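Local atomic coordinates of probable oxidoreductase protein (Rhizobium etli, PDB entry 4FB5), a protein that probably acts as a nucleotide-dependent oxidoreductase of the GFO/IDH/MocA family, with a Rossmann-type domain joined to a sheet-rich C-terminal domain. Residues A[39-44]-A[75-80]; A[98-103]-A[108-113]; A[159-164]-A[326-331]; A[178-183]-A[212-217]; A[184-189]-A[193-198]. All coordinates share one frame; numbering follows the deposited sequence.

Contact 1 (A[39-44]-A[75-80])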
# COMPACT_ATOMS: atom_id res chain seq x y z
N CYS A 39 -4.43 29.36 -9.42
CA CYS A 39 -3.25 28.79 -8.88
C CYS A 39 -2.01 29.70 -9.04
O CYS A 39 -1.27 29.89 -8.07
CB CYS A 39 -3.06 27.43 -9.53
SG CYS A 39 -1.87 26.40 -8.68
N HIS A 40 -1.77 30.28 -10.22
CA HIS A 40 -0.75 31.35 -10.27
C HIS A 40 -1.08 32.36 -9.19
O HIS A 40 -0.24 32.71 -8.39
CB HIS A 40 -0.75 32.10 -11.60
CG HIS A 40 -0.10 31.37 -12.74
ND1 HIS A 40 0.83 31.96 -13.57
CD2 HIS A 40 -0.25 30.10 -13.19
CE1 HIS A 40 1.24 31.09 -14.47
NE2 HIS A 40 0.59 29.95 -14.27
N ALA A 41 -2.33 32.83 -9.14
CA ALA A 41 -2.61 33.93 -8.23
C ALA A 41 -2.24 33.57 -6.77
O ALA A 41 -1.68 34.38 -6.05
CB ALA A 41 -4.07 34.39 -8.35
N LEU A 42 -2.53 32.34 -6.38
CA LEU A 42 -2.25 31.91 -5.05
C LEU A 42 -0.76 31.81 -4.86
O LEU A 42 -0.22 32.07 -3.77
CB LEU A 42 -2.87 30.54 -4.83
CG LEU A 42 -4.36 30.49 -4.50
CD1 LEU A 42 -4.78 29.02 -4.41
CD2 LEU A 42 -4.67 31.22 -3.23
N ALA A 43 -0.08 31.42 -5.93
CA ALA A 43 1.35 31.31 -5.87
C ALA A 43 1.98 32.70 -5.65
O ALA A 43 2.75 32.89 -4.67
CB ALA A 43 1.91 30.61 -7.14
N TRP A 44 1.65 33.65 -6.52
CA TRP A 44 2.21 35.01 -6.43
C TRP A 44 1.91 35.61 -5.04
O TRP A 44 2.77 36.26 -4.42
CB TRP A 44 1.71 35.94 -7.55
CG TRP A 44 2.27 35.70 -8.93
CD1 TRP A 44 1.58 35.31 -10.06
CD2 TRP A 44 3.64 35.83 -9.32
NE1 TRP A 44 2.45 35.21 -11.14
CE2 TRP A 44 3.72 35.53 -10.71
CE3 TRP A 44 4.82 36.18 -8.64
CZ2 TRP A 44 4.92 35.58 -11.41
CZ3 TRP A 44 6.01 36.23 -9.35
CH2 TRP A 44 6.06 35.93 -10.71
N GLY A 75 -11.29 41.15 -7.22
CA GLY A 75 -11.50 41.23 -5.78
C GLY A 75 -10.97 39.96 -5.16
O GLY A 75 -10.05 40.02 -4.34
N GLU A 76 -11.52 38.81 -5.59
CA GLU A 76 -11.15 37.49 -5.10
C GLU A 76 -9.65 37.27 -4.97
O GLU A 76 -9.18 36.88 -3.91
CB GLU A 76 -11.78 36.38 -5.95
CG GLU A 76 -13.32 36.43 -5.97
CD GLU A 76 -13.97 35.07 -6.25
OE1 GLU A 76 -13.43 34.04 -5.77
OE2 GLU A 76 -15.03 35.06 -6.93
N PHE A 77 -8.91 37.54 -6.03
CA PHE A 77 -7.47 37.24 -6.03
C PHE A 77 -6.59 38.35 -5.46
O PHE A 77 -5.42 38.12 -5.14
CB PHE A 77 -6.98 36.85 -7.42
CG PHE A 77 -7.71 35.67 -8.04
CD1 PHE A 77 -7.49 35.35 -9.38
CD2 PHE A 77 -8.63 34.91 -7.29
CE1 PHE A 77 -8.15 34.27 -9.97
CE2 PHE A 77 -9.30 33.83 -7.86
CZ PHE A 77 -9.07 33.50 -9.21
N GLY A 78 -7.14 39.56 -5.33
CA GLY A 78 -6.38 40.67 -4.74
C GLY A 78 -5.51 41.47 -5.70
O GLY A 78 -4.37 41.82 -5.37
N PHE A 79 -6.06 41.76 -6.88
CA PHE A 79 -5.45 42.60 -7.91
C PHE A 79 -6.08 43.98 -7.98
O PHE A 79 -7.30 44.12 -7.90
CB PHE A 79 -5.65 41.96 -9.28
CG PHE A 79 -4.68 40.88 -9.58
CD1 PHE A 79 -3.67 41.10 -10.49
CD2 PHE A 79 -4.77 39.65 -8.94
CE1 PHE A 79 -2.75 40.10 -10.77
CE2 PHE A 79 -3.86 38.65 -9.21
CZ PHE A 79 -2.85 38.87 -10.12
N GLU A 80 -5.23 44.98 -8.20
CA GLU A 80 -5.63 46.39 -8.19
C GLU A 80 -6.52 46.75 -9.38
O GLU A 80 -7.62 47.26 -9.20
CB GLU A 80 -4.38 47.28 -8.07
CG GLU A 80 -3.68 47.17 -6.69
CD GLU A 80 -2.17 47.54 -6.68
OE1 GLU A 80 -1.76 48.46 -7.44
OE2 GLU A 80 -1.40 46.94 -5.89
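Ala41 carries the whole contact from the side of helix 35-44, setting its single methyl against two phenylalanines, Phe77 and Phe79. Before Ala41 in the helix, His40 meets the ring of Trp122. The CB of Ala41 then points toward the second segment: it lies 3.7 Å from CD1 of Phe77 and meets that ring obliquely. The CG of Phe77 stands opposite its own carbonyl carbon (chi1 -56°), which brings the ring to this methyl at the end of helix 70-77. The same methyl lies near the plane of the Phe79 ring, at its edge, with CB of Ala41 4.4 Å from CE2 of Phe79. Between the two rings the chain turns at Gly78, whose positive phi of 87° ends the helix in a Schellman motif and brings both side chains against one methyl. One turn on, Trp44 closes the segment and packs on Leu59 of strand 58-63. The contact packs two helices of the Rossmann-type domain, with Phe77 close to the probable glycine-rich turn. Its chemistry is wholly apolar: helix 35-44 and the end of helix 70-77 with its following loop meet here through methyl and aromatic carbon alone.

Contact 2 (A[98-103]-A[108-113])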
# COMPACT_ATOMS: atom_id res chain seq x y z
N VAL A 98 4.32 38.79 -16.96
CA VAL A 98 2.99 38.29 -17.36
C VAL A 98 2.80 36.78 -17.09
O VAL A 98 3.67 35.97 -17.40
CB VAL A 98 2.63 38.67 -18.81
CG1 VAL A 98 1.24 38.22 -19.14
CG2 VAL A 98 2.74 40.21 -19.00
N SER A 99 1.68 36.45 -16.45
CA SER A 99 1.27 35.07 -16.18
C SER A 99 0.23 34.73 -17.21
O SER A 99 -0.92 35.16 -17.09
CB SER A 99 0.61 34.95 -14.80
OG SER A 99 1.49 34.54 -13.77
N VAL A 100 0.60 33.97 -18.22
CA VAL A 100 -0.40 33.53 -19.20
C VAL A 100 -0.94 32.19 -18.78
O VAL A 100 -0.18 31.27 -18.59
CB VAL A 100 0.18 33.38 -20.60
CG1 VAL A 100 -0.91 33.05 -21.56
CG2 VAL A 100 0.85 34.67 -21.03
N THR A 101 -2.25 32.09 -18.61
CA THR A 101 -2.87 30.86 -18.14
C THR A 101 -4.15 30.66 -18.87
O THR A 101 -5.05 30.04 -18.35
CB THR A 101 -3.28 30.92 -16.65
OG1 THR A 101 -4.31 31.88 -16.47
CG2 THR A 101 -2.13 31.29 -15.77
N THR A 102 -4.25 31.24 -20.05
CA THR A 102 -5.42 31.15 -20.91
C THR A 102 -5.39 29.82 -21.63
O THR A 102 -4.52 28.99 -21.37
CB THR A 102 -5.42 32.28 -21.95
OG1 THR A 102 -4.17 32.29 -22.67
CG2 THR A 102 -5.63 33.64 -21.26
N PRO A 103 -6.35 29.59 -22.54
CA PRO A 103 -6.33 28.33 -23.26
C PRO A 103 -5.17 28.19 -24.25
O PRO A 103 -4.62 29.19 -24.70
CB PRO A 103 -7.66 28.34 -24.00
CG PRO A 103 -8.53 29.14 -23.11
CD PRO A 103 -7.67 30.24 -22.63
N ALA A 108 0.74 31.41 -27.76
CA ALA A 108 1.65 32.04 -28.71
C ALA A 108 1.47 33.55 -28.79
O ALA A 108 2.41 34.31 -28.52
CB ALA A 108 1.51 31.42 -30.09
N GLU A 109 0.24 33.96 -29.12
CA GLU A 109 -0.12 35.35 -29.37
C GLU A 109 0.25 36.24 -28.19
O GLU A 109 0.85 37.30 -28.33
CB GLU A 109 -1.63 35.41 -29.59
CG GLU A 109 -2.11 36.20 -30.81
CD GLU A 109 -3.65 36.26 -30.87
OE1 GLU A 109 -4.31 35.39 -30.23
OE2 GLU A 109 -4.21 37.17 -31.55
N MSE A 110 -0.08 35.75 -27.02
CA MSE A 110 0.02 36.55 -25.85
C MSE A 110 1.43 36.60 -25.34
O MSE A 110 1.97 37.67 -25.08
CB MSE A 110 -0.94 36.01 -24.80
CG MSE A 110 -2.37 35.88 -25.32
SE MSE A 110 -3.62 35.56 -23.85
CE MSE A 110 -5.34 35.64 -24.79
N ALA A 111 2.05 35.44 -25.22
CA ALA A 111 3.41 35.38 -24.70
C ALA A 111 4.35 36.25 -25.54
O ALA A 111 5.25 36.91 -25.00
CB ALA A 111 3.87 33.95 -24.69
N ILE A 112 4.15 36.23 -26.85
CA ILE A 112 4.90 37.04 -27.78
C ILE A 112 4.59 38.53 -27.60
O ILE A 112 5.50 39.34 -27.40
CB ILE A 112 4.65 36.62 -29.22
CG1 ILE A 112 5.30 35.25 -29.46
CG2 ILE A 112 5.22 37.65 -30.16
CD1 ILE A 112 4.98 34.62 -30.80
N ALA A 113 3.31 38.89 -27.63
CA ALA A 113 3.01 40.29 -27.40
C ALA A 113 3.63 40.70 -26.08
O ALA A 113 4.11 41.81 -25.94
CB ALA A 113 1.54 40.52 -27.41
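Within the beta-alpha-beta unit of strand 97-100, helix 107-116 and strand 120-123, Val100 and Thr102 meet the selenomethionine Met110 on the first turn of the helix. Thr102 and Met110 reach toward each other, tip to tip. The selenium takes both branches of the threonine: SE of Met110 lies 3.5 Å from OG1 and 3.8 Å from CG2 of Thr102. Beyond CG the Met110 chain is extended (chi2 -168°, chi3 174°), which carries its end away from the helix and over the loop after the strand. Behind it, CG1 of Val100 stands 4.3 Å from SE of Met110, and CG2 of Val100 approaches the backbone N of Ala111 at 4.4 Å. If a glycine stood in place of Thr102, the end of Met110 would probably lose its nearest support on the loop side and be freer to turn. Met110 also packs on Trp86 of helix 86-91. Thr102 touches the turn carrying what is probably the Rossmann-type GxGxxG sequence. A strand end, a loop and a returning helix packed over the sheet beside such a turn are characteristic of the Rossmann fold, where the C-terminal ends of the strands usually border the dinucleotide site.

Contact 3 (A[159-164]-A[326-331])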
# COMPACT_ATOMS: atom_id res chain seq x y z
N VAL A 159 10.26 15.92 -3.38
CA VAL A 159 10.59 14.49 -3.51
C VAL A 159 11.35 14.31 -4.81
O VAL A 159 12.31 13.56 -4.90
CB VAL A 159 9.30 13.62 -3.47
CG1 VAL A 159 9.52 12.23 -4.09
CG2 VAL A 159 8.74 13.57 -2.02
N MSE A 160 10.93 15.04 -5.82
CA MSE A 160 11.48 14.90 -7.10
C MSE A 160 12.89 15.51 -7.14
O MSE A 160 13.78 14.90 -7.72
CB MSE A 160 10.50 15.52 -8.12
CG MSE A 160 10.80 15.22 -9.56
SE MSE A 160 10.64 13.26 -9.88
CE MSE A 160 8.68 13.23 -9.63
N ARG A 161 13.12 16.68 -6.52
CA ARG A 161 14.51 17.19 -6.43
C ARG A 161 15.40 16.20 -5.67
O ARG A 161 16.56 16.00 -6.04
CB ARG A 161 14.69 18.63 -5.87
CG ARG A 161 13.45 19.41 -5.47
CD ARG A 161 12.95 20.34 -6.60
NE ARG A 161 12.60 21.70 -6.14
CZ ARG A 161 13.43 22.76 -6.21
NH1 ARG A 161 14.68 22.65 -6.69
NH2 ARG A 161 13.03 23.95 -5.77
N HIS A 162 14.85 15.54 -4.66
CA HIS A 162 15.62 14.53 -4.01
C HIS A 162 15.84 13.32 -4.87
O HIS A 162 16.85 12.67 -4.71
CB HIS A 162 15.01 14.13 -2.71
CG HIS A 162 15.99 13.47 -1.79
ND1 HIS A 162 17.12 14.12 -1.31
CD2 HIS A 162 16.03 12.23 -1.26
CE1 HIS A 162 17.79 13.31 -0.53
NE2 HIS A 162 17.15 12.16 -0.47
N ILE A 163 14.92 12.98 -5.77
CA ILE A 163 15.18 11.87 -6.68
C ILE A 163 16.38 12.18 -7.59
O ILE A 163 17.30 11.36 -7.73
CB ILE A 163 13.95 11.43 -7.46
CG1 ILE A 163 13.03 10.69 -6.48
CG2 ILE A 163 14.34 10.47 -8.57
CD1 ILE A 163 11.55 10.48 -6.87
N ARG A 164 16.37 13.38 -8.16
CA ARG A 164 17.46 13.83 -9.03
C ARG A 164 18.78 13.75 -8.33
O ARG A 164 19.72 13.21 -8.90
CB ARG A 164 17.25 15.26 -9.42
CG ARG A 164 17.86 15.59 -10.71
CD ARG A 164 17.53 17.00 -11.03
NE ARG A 164 18.66 17.87 -10.80
CZ ARG A 164 19.42 18.35 -11.77
NH1 ARG A 164 19.19 18.02 -13.04
NH2 ARG A 164 20.42 19.14 -11.48
N HIS A 326 14.56 17.43 2.58
CA HIS A 326 14.30 17.44 1.14
C HIS A 326 13.85 18.84 0.76
O HIS A 326 12.65 19.18 0.70
CB HIS A 326 13.26 16.40 0.76
CG HIS A 326 13.52 15.04 1.34
ND1 HIS A 326 12.64 14.44 2.21
CD2 HIS A 326 14.58 14.21 1.24
CE1 HIS A 326 13.14 13.28 2.60
NE2 HIS A 326 14.31 13.11 2.03
N ARG A 327 14.85 19.67 0.55
CA ARG A 327 14.60 21.08 0.40
C ARG A 327 13.85 21.29 -0.90
O ARG A 327 14.13 20.60 -1.88
CB ARG A 327 15.91 21.88 0.49
CG ARG A 327 16.39 22.05 1.98
CD ARG A 327 17.93 22.11 2.13
NE ARG A 327 18.50 23.47 2.04
CZ ARG A 327 18.52 24.24 0.93
NH1 ARG A 327 17.96 23.83 -0.21
NH2 ARG A 327 19.08 25.46 0.97
N PRO A 328 12.85 22.21 -0.90
CA PRO A 328 12.56 23.14 0.17
C PRO A 328 11.32 22.78 0.94
O PRO A 328 10.51 23.65 1.25
CB PRO A 328 12.24 24.41 -0.61
CG PRO A 328 11.50 23.89 -1.81
CD PRO A 328 11.91 22.42 -2.00
N TYR A 329 11.12 21.50 1.23
CA TYR A 329 9.99 21.14 2.04
C TYR A 329 10.11 21.97 3.29
O TYR A 329 9.11 22.39 3.86
CB TYR A 329 10.05 19.65 2.35
CG TYR A 329 9.01 19.10 3.30
CD1 TYR A 329 9.03 19.41 4.67
CD2 TYR A 329 8.04 18.23 2.85
CE1 TYR A 329 8.07 18.89 5.55
CE2 TYR A 329 7.08 17.68 3.72
CZ TYR A 329 7.11 18.00 5.06
OH TYR A 329 6.14 17.46 5.89
N ASP A 330 11.33 22.23 3.73
CA ASP A 330 11.55 22.93 5.00
C ASP A 330 10.89 24.31 5.01
O ASP A 330 10.37 24.77 6.02
CB ASP A 330 13.04 23.05 5.33
CG ASP A 330 13.78 23.91 4.34
OD1 ASP A 330 13.55 23.81 3.13
OD2 ASP A 330 14.61 24.70 4.77
N ARG A 331 10.87 24.98 3.88
CA ARG A 331 10.19 26.24 3.93
C ARG A 331 8.65 26.12 4.15
O ARG A 331 8.01 27.07 4.58
CB ARG A 331 10.58 27.11 2.73
CG ARG A 331 12.10 27.18 2.44
CD ARG A 331 12.93 28.00 3.44
NE ARG A 331 12.44 29.37 3.56
CZ ARG A 331 12.08 29.94 4.71
NH1 ARG A 331 12.18 29.26 5.85
NH2 ARG A 331 11.61 31.18 4.72
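An edge-to-face pair of histidines, His162 and His326, joins helix 158-168 to the loop that leads into helix 329-332. The CD2 atom of His326 stands 3.4 Å above the plane of the His162 ring, over its centre. The ring centroids are 4.4 Å apart and the planes meet at 59°, so the His326 ring brings its edge to the His162 face without lying flat on it. His162 turns its ring to present this face by placing CG opposite the backbone N (chi1 -159°). Both rings use their outer nitrogens at a subunit boundary: NE2 of His162 bonds to OE2 of Glu314 and NE2 of His326 to the carbonyl O of Ser313, both of the third subunit, while ND1 of His326 is bonded to the backbone N of Ala323. Helix 158-168 itself lies against the large sheet of the GFO/IDH/MocA C-terminal domain, with Val159 and Ile163 packed on Tyr295 and Phe303. One residue before His162, Arg161 bends at chi2 and chi3 and runs its chain beside the loop. CG of Arg161 is 3.8 Å from the carbonyl O of Arg327, and NH2 of Arg161 comes obliquely to within 4.2 Å of CD of Pro328, a proline preceded by a cis peptide bond.

Contact 4 (A[178-183]-A[212-217])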
# COMPACT_ATOMS: atom_id res chain seq x y z
N VAL A 178 13.82 2.95 -17.71
CA VAL A 178 12.91 3.87 -17.04
C VAL A 178 11.50 3.73 -17.56
O VAL A 178 11.32 3.74 -18.74
CB VAL A 178 13.33 5.32 -17.20
CG1 VAL A 178 12.27 6.24 -16.62
CG2 VAL A 178 14.68 5.55 -16.55
N ARG A 179 10.54 3.63 -16.64
CA ARG A 179 9.10 3.54 -16.93
C ARG A 179 8.37 4.77 -16.41
O ARG A 179 8.67 5.21 -15.30
CB ARG A 179 8.53 2.32 -16.24
CG ARG A 179 8.89 1.10 -16.98
CD ARG A 179 8.67 -0.13 -16.16
NE ARG A 179 9.41 -1.30 -16.64
CZ ARG A 179 9.34 -2.50 -16.06
NH1 ARG A 179 8.56 -2.66 -14.99
NH2 ARG A 179 10.05 -3.55 -16.51
N VAL A 180 7.39 5.30 -17.14
CA VAL A 180 6.68 6.53 -16.69
C VAL A 180 5.23 6.57 -17.11
O VAL A 180 4.98 6.48 -18.27
CB VAL A 180 7.33 7.79 -17.26
CG1 VAL A 180 6.63 8.98 -16.78
CG2 VAL A 180 8.67 7.87 -16.72
N GLU A 181 4.27 6.71 -16.20
CA GLU A 181 2.86 6.54 -16.60
C GLU A 181 2.16 7.79 -16.24
O GLU A 181 2.28 8.22 -15.11
CB GLU A 181 2.16 5.40 -15.86
CG GLU A 181 2.61 3.95 -16.25
CD GLU A 181 2.25 2.85 -15.18
OE1 GLU A 181 1.11 2.85 -14.64
OE2 GLU A 181 3.09 1.95 -14.87
N MSE A 182 1.44 8.41 -17.15
CA MSE A 182 0.53 9.47 -16.70
C MSE A 182 -0.92 9.20 -17.04
O MSE A 182 -1.29 9.23 -18.22
CB MSE A 182 0.92 10.88 -17.13
CG MSE A 182 -0.09 11.91 -16.63
SE MSE A 182 0.56 13.73 -16.70
CE MSE A 182 -0.82 14.79 -15.75
N ASP A 183 -1.72 8.96 -15.98
CA ASP A 183 -3.13 8.62 -16.13
C ASP A 183 -4.16 9.45 -15.34
O ASP A 183 -3.96 9.80 -14.15
CB ASP A 183 -3.35 7.15 -15.83
CG ASP A 183 -2.26 6.29 -16.36
OD1 ASP A 183 -1.91 6.43 -17.57
OD2 ASP A 183 -1.75 5.46 -15.56
N VAL A 212 3.77 15.62 -21.92
CA VAL A 212 4.75 16.68 -21.68
C VAL A 212 5.24 16.73 -20.24
O VAL A 212 6.42 17.03 -19.98
CB VAL A 212 4.24 18.07 -22.21
CG1 VAL A 212 4.10 18.01 -23.70
CG2 VAL A 212 2.88 18.44 -21.63
N HIS A 213 4.35 16.42 -19.30
CA HIS A 213 4.75 16.30 -17.91
C HIS A 213 5.78 15.17 -17.69
O HIS A 213 6.91 15.41 -17.22
CB HIS A 213 3.53 16.11 -17.03
CG HIS A 213 2.69 17.33 -16.93
ND1 HIS A 213 3.17 18.53 -16.44
CD2 HIS A 213 1.39 17.54 -17.25
CE1 HIS A 213 2.21 19.43 -16.48
NE2 HIS A 213 1.12 18.86 -16.96
N PRO A 214 5.39 13.92 -18.01
CA PRO A 214 6.41 12.89 -17.85
C PRO A 214 7.69 13.21 -18.64
O PRO A 214 8.78 12.97 -18.14
CB PRO A 214 5.72 11.62 -18.36
CG PRO A 214 4.33 11.98 -18.74
CD PRO A 214 4.05 13.35 -18.18
N LEU A 215 7.59 13.78 -19.84
CA LEU A 215 8.84 14.16 -20.52
C LEU A 215 9.52 15.28 -19.76
O LEU A 215 10.75 15.28 -19.63
CB LEU A 215 8.64 14.62 -21.95
CG LEU A 215 7.87 13.78 -22.94
CD1 LEU A 215 7.93 14.56 -24.21
CD2 LEU A 215 8.47 12.38 -23.11
N SER A 216 8.75 16.24 -19.25
CA SER A 216 9.41 17.24 -18.45
C SER A 216 10.14 16.54 -17.32
O SER A 216 11.26 16.94 -16.97
CB SER A 216 8.46 18.33 -17.96
OG SER A 216 7.69 17.93 -16.85
N LEU A 217 9.56 15.45 -16.78
CA LEU A 217 10.29 14.77 -15.72
C LEU A 217 11.55 14.06 -16.20
O LEU A 217 12.61 14.18 -15.57
CB LEU A 217 9.40 13.83 -14.89
CG LEU A 217 8.32 14.50 -14.04
CD1 LEU A 217 7.35 13.41 -13.57
CD2 LEU A 217 8.88 15.31 -12.85
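Met182 lies across the Pro214 ring at about a right angle, and Val180 and Pro214 meet aslant, so that one proline meets two side chains on the same face of the strand. The selenomethionine Met182 has its CG opposite the backbone N (chi1 179°) and continues extended, bringing SE of Met182 to 3.8 Å from CD of Pro214. SE of Met182 is also 3.8 Å from CB of His213. From the His213 ring centroid, SE of Met182 lies 4.9 Å away and 69° off the normal, an oblique sulfur-aromatic type of approach. Farther back along the strand, CG1 of Val180 packs on CB of Pro214. The helix is kinked here, where N of His213 and of Pro214 makes no bond to the preceding turn. Strand and helix run roughly antiparallel, the short segment axes at 149°. Arg179 pairs with Glu181 and Asp183 of the fourth subunit. Helix 206-221 sits between the large sheet of the GFO/IDH/MocA C-terminal domain, where Pro214 also meets Leu269 of strand 266-272, and helix 367-385, which Leu215 touches.

Contact 5 (A[184-189]-A[193-198])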
# COMPACT_ATOMS: atom_id res chain seq x y z
N GLU A 184 -5.26 9.75 -16.02
CA GLU A 184 -6.44 10.31 -15.39
C GLU A 184 -7.65 9.67 -16.02
O GLU A 184 -7.51 8.84 -16.87
CB GLU A 184 -6.45 11.84 -15.47
CG GLU A 184 -5.16 12.48 -14.99
CD GLU A 184 -5.25 13.98 -14.64
OE1 GLU A 184 -6.38 14.55 -14.68
OE2 GLU A 184 -4.19 14.60 -14.32
N ASP A 185 -8.84 10.03 -15.59
CA ASP A 185 -10.05 9.42 -16.14
C ASP A 185 -11.12 10.42 -16.54
O ASP A 185 -12.28 10.04 -16.66
CB ASP A 185 -10.65 8.39 -15.20
CG ASP A 185 -11.03 8.98 -13.84
OD1 ASP A 185 -10.97 10.24 -13.68
OD2 ASP A 185 -11.35 8.18 -12.93
N PHE A 186 -10.73 11.68 -16.78
CA PHE A 186 -11.71 12.67 -17.18
C PHE A 186 -12.18 12.54 -18.65
O PHE A 186 -13.11 13.23 -19.05
CB PHE A 186 -11.24 14.12 -16.85
CG PHE A 186 -10.11 14.61 -17.69
CD1 PHE A 186 -10.34 15.13 -18.94
CD2 PHE A 186 -8.81 14.60 -17.21
CE1 PHE A 186 -9.26 15.60 -19.78
CE2 PHE A 186 -7.73 15.10 -18.00
CZ PHE A 186 -7.98 15.60 -19.31
N MSE A 187 -11.56 11.65 -19.44
CA MSE A 187 -12.18 11.28 -20.72
C MSE A 187 -12.74 9.86 -20.72
O MSE A 187 -13.11 9.35 -21.79
CB MSE A 187 -11.21 11.43 -21.88
CG MSE A 187 -10.60 12.81 -21.92
SE MSE A 187 -11.71 14.12 -22.88
CE MSE A 187 -11.26 15.52 -21.75
N ALA A 188 -12.79 9.22 -19.57
CA ALA A 188 -13.17 7.82 -19.56
C ALA A 188 -14.62 7.67 -19.90
O ALA A 188 -14.99 6.73 -20.56
CB ALA A 188 -12.92 7.21 -18.21
N ASP A 189 -15.44 8.59 -19.45
CA ASP A 189 -16.86 8.47 -19.65
C ASP A 189 -17.19 8.88 -21.08
O ASP A 189 -17.02 10.03 -21.49
CB ASP A 189 -17.62 9.27 -18.62
CG ASP A 189 -19.06 9.39 -18.93
OD1 ASP A 189 -19.52 8.91 -19.99
OD2 ASP A 189 -19.77 10.02 -18.12
N PHE A 193 -20.05 15.47 -23.38
CA PHE A 193 -20.09 16.13 -24.67
C PHE A 193 -18.72 16.42 -25.21
O PHE A 193 -17.80 16.77 -24.47
CB PHE A 193 -20.90 17.43 -24.63
CG PHE A 193 -22.38 17.23 -24.34
CD1 PHE A 193 -23.10 16.24 -25.01
CD2 PHE A 193 -23.05 18.05 -23.41
CE1 PHE A 193 -24.47 16.05 -24.73
CE2 PHE A 193 -24.41 17.86 -23.13
CZ PHE A 193 -25.13 16.85 -23.80
N PHE A 194 -18.60 16.25 -26.52
CA PHE A 194 -17.48 16.69 -27.33
C PHE A 194 -17.06 18.15 -27.05
O PHE A 194 -17.85 19.08 -27.16
CB PHE A 194 -17.88 16.56 -28.81
CG PHE A 194 -16.74 16.73 -29.75
CD1 PHE A 194 -16.22 18.01 -30.02
CD2 PHE A 194 -16.18 15.62 -30.38
CE1 PHE A 194 -15.13 18.18 -30.89
CE2 PHE A 194 -15.09 15.77 -31.27
CZ PHE A 194 -14.55 17.06 -31.51
N TYR A 195 -15.82 18.36 -26.70
CA TYR A 195 -15.31 19.73 -26.70
C TYR A 195 -13.86 19.78 -27.31
O TYR A 195 -13.40 18.80 -27.97
CB TYR A 195 -15.41 20.36 -25.32
CG TYR A 195 -14.63 19.64 -24.25
CD1 TYR A 195 -13.49 20.22 -23.69
CD2 TYR A 195 -15.02 18.36 -23.80
CE1 TYR A 195 -12.76 19.55 -22.68
CE2 TYR A 195 -14.30 17.69 -22.84
CZ TYR A 195 -13.18 18.29 -22.28
OH TYR A 195 -12.49 17.63 -21.30
N TRP A 196 -13.16 20.91 -27.11
CA TRP A 196 -11.92 21.11 -27.84
C TRP A 196 -10.90 19.99 -27.66
O TRP A 196 -10.03 19.80 -28.52
CB TRP A 196 -11.31 22.47 -27.56
CG TRP A 196 -10.85 22.61 -26.19
CD1 TRP A 196 -11.58 23.03 -25.12
CD2 TRP A 196 -9.53 22.32 -25.71
NE1 TRP A 196 -10.80 23.02 -23.99
CE2 TRP A 196 -9.54 22.59 -24.32
CE3 TRP A 196 -8.34 21.85 -26.31
CZ2 TRP A 196 -8.40 22.42 -23.51
CZ3 TRP A 196 -7.19 21.66 -25.50
CH2 TRP A 196 -7.24 21.95 -24.12
N LYS A 197 -11.00 19.23 -26.56
CA LYS A 197 -9.99 18.22 -26.28
C LYS A 197 -10.08 17.02 -27.18
O LYS A 197 -9.32 16.08 -26.99
CB LYS A 197 -9.99 17.77 -24.82
CG LYS A 197 -9.19 18.74 -24.00
CD LYS A 197 -9.05 18.38 -22.56
CE LYS A 197 -7.95 19.26 -21.95
NZ LYS A 197 -7.82 19.09 -20.47
N SER A 198 -10.99 17.07 -28.14
CA SER A 198 -11.16 16.02 -29.14
C SER A 198 -10.95 16.52 -30.56
O SER A 198 -11.24 15.81 -31.51
CB SER A 198 -12.53 15.39 -29.03
OG SER A 198 -12.57 14.50 -27.94
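The Phe186 side chain crosses those of Tyr195 and Lys197 at about a right angle, and both meet its ring obliquely. OH of Tyr195 lies 4.1 Å from CD1 of Phe186, and NZ of Lys197 lies 3.7 Å from CZ of Phe186. In the plane of the Phe186 ring, at its edge, is OE1 of Glu184. One face of the Phe194 ring carries CB of Ser198, 3.4 Å above the plane and toward the rim. The selenomethionine Met187 comes at Tyr195 from the opposite direction, its chain bent at chi2 and chi3. SE of Met187 is 5.3 Å from the Tyr195 ring centroid and 56° off the normal, a Met-aromatic contact; the placing of its end methyl, which runs too close to the tyrosine hydroxyl, is doubtful. The Lys197 chain is extended, carrying its amine obliquely past the Phe186 ring to a salt bridge with Asp209 of helix 206-221. With an alanine here instead of Phe186, the end of Lys197 would probably lose its aromatic flank and be less firmly directed to Asp209. The chemistry is mixed: aromatic and selenium surfaces join two irregular parts of the loop between strand 175-183 and helix 206-221 of the C-terminal domain, and that helix meets the lysine's charge.

How the contacts relate
From the N terminus, contact 1 closes a loop between two helices of the Rossmann-type domain, and contact 2 follows in series with a short return from strand to helix. The two touch where ND1 of His40 and NE1 of Trp44 meet OG of Ser99, both probable hydrogen bonds, tying helix 35-44 to the central strand 97-100. Contact 3 then opens a long loop that spans much of the C-terminal domain. Contact 4 is nested inside it, touching it through Met160 and Leu217, and contact 5 is nested inside contact 4, within the link from strand 175-183 to helix 206-221. None cross. Contacts 2 and 5 approach across the domains, nearest atoms about 6 Å apart.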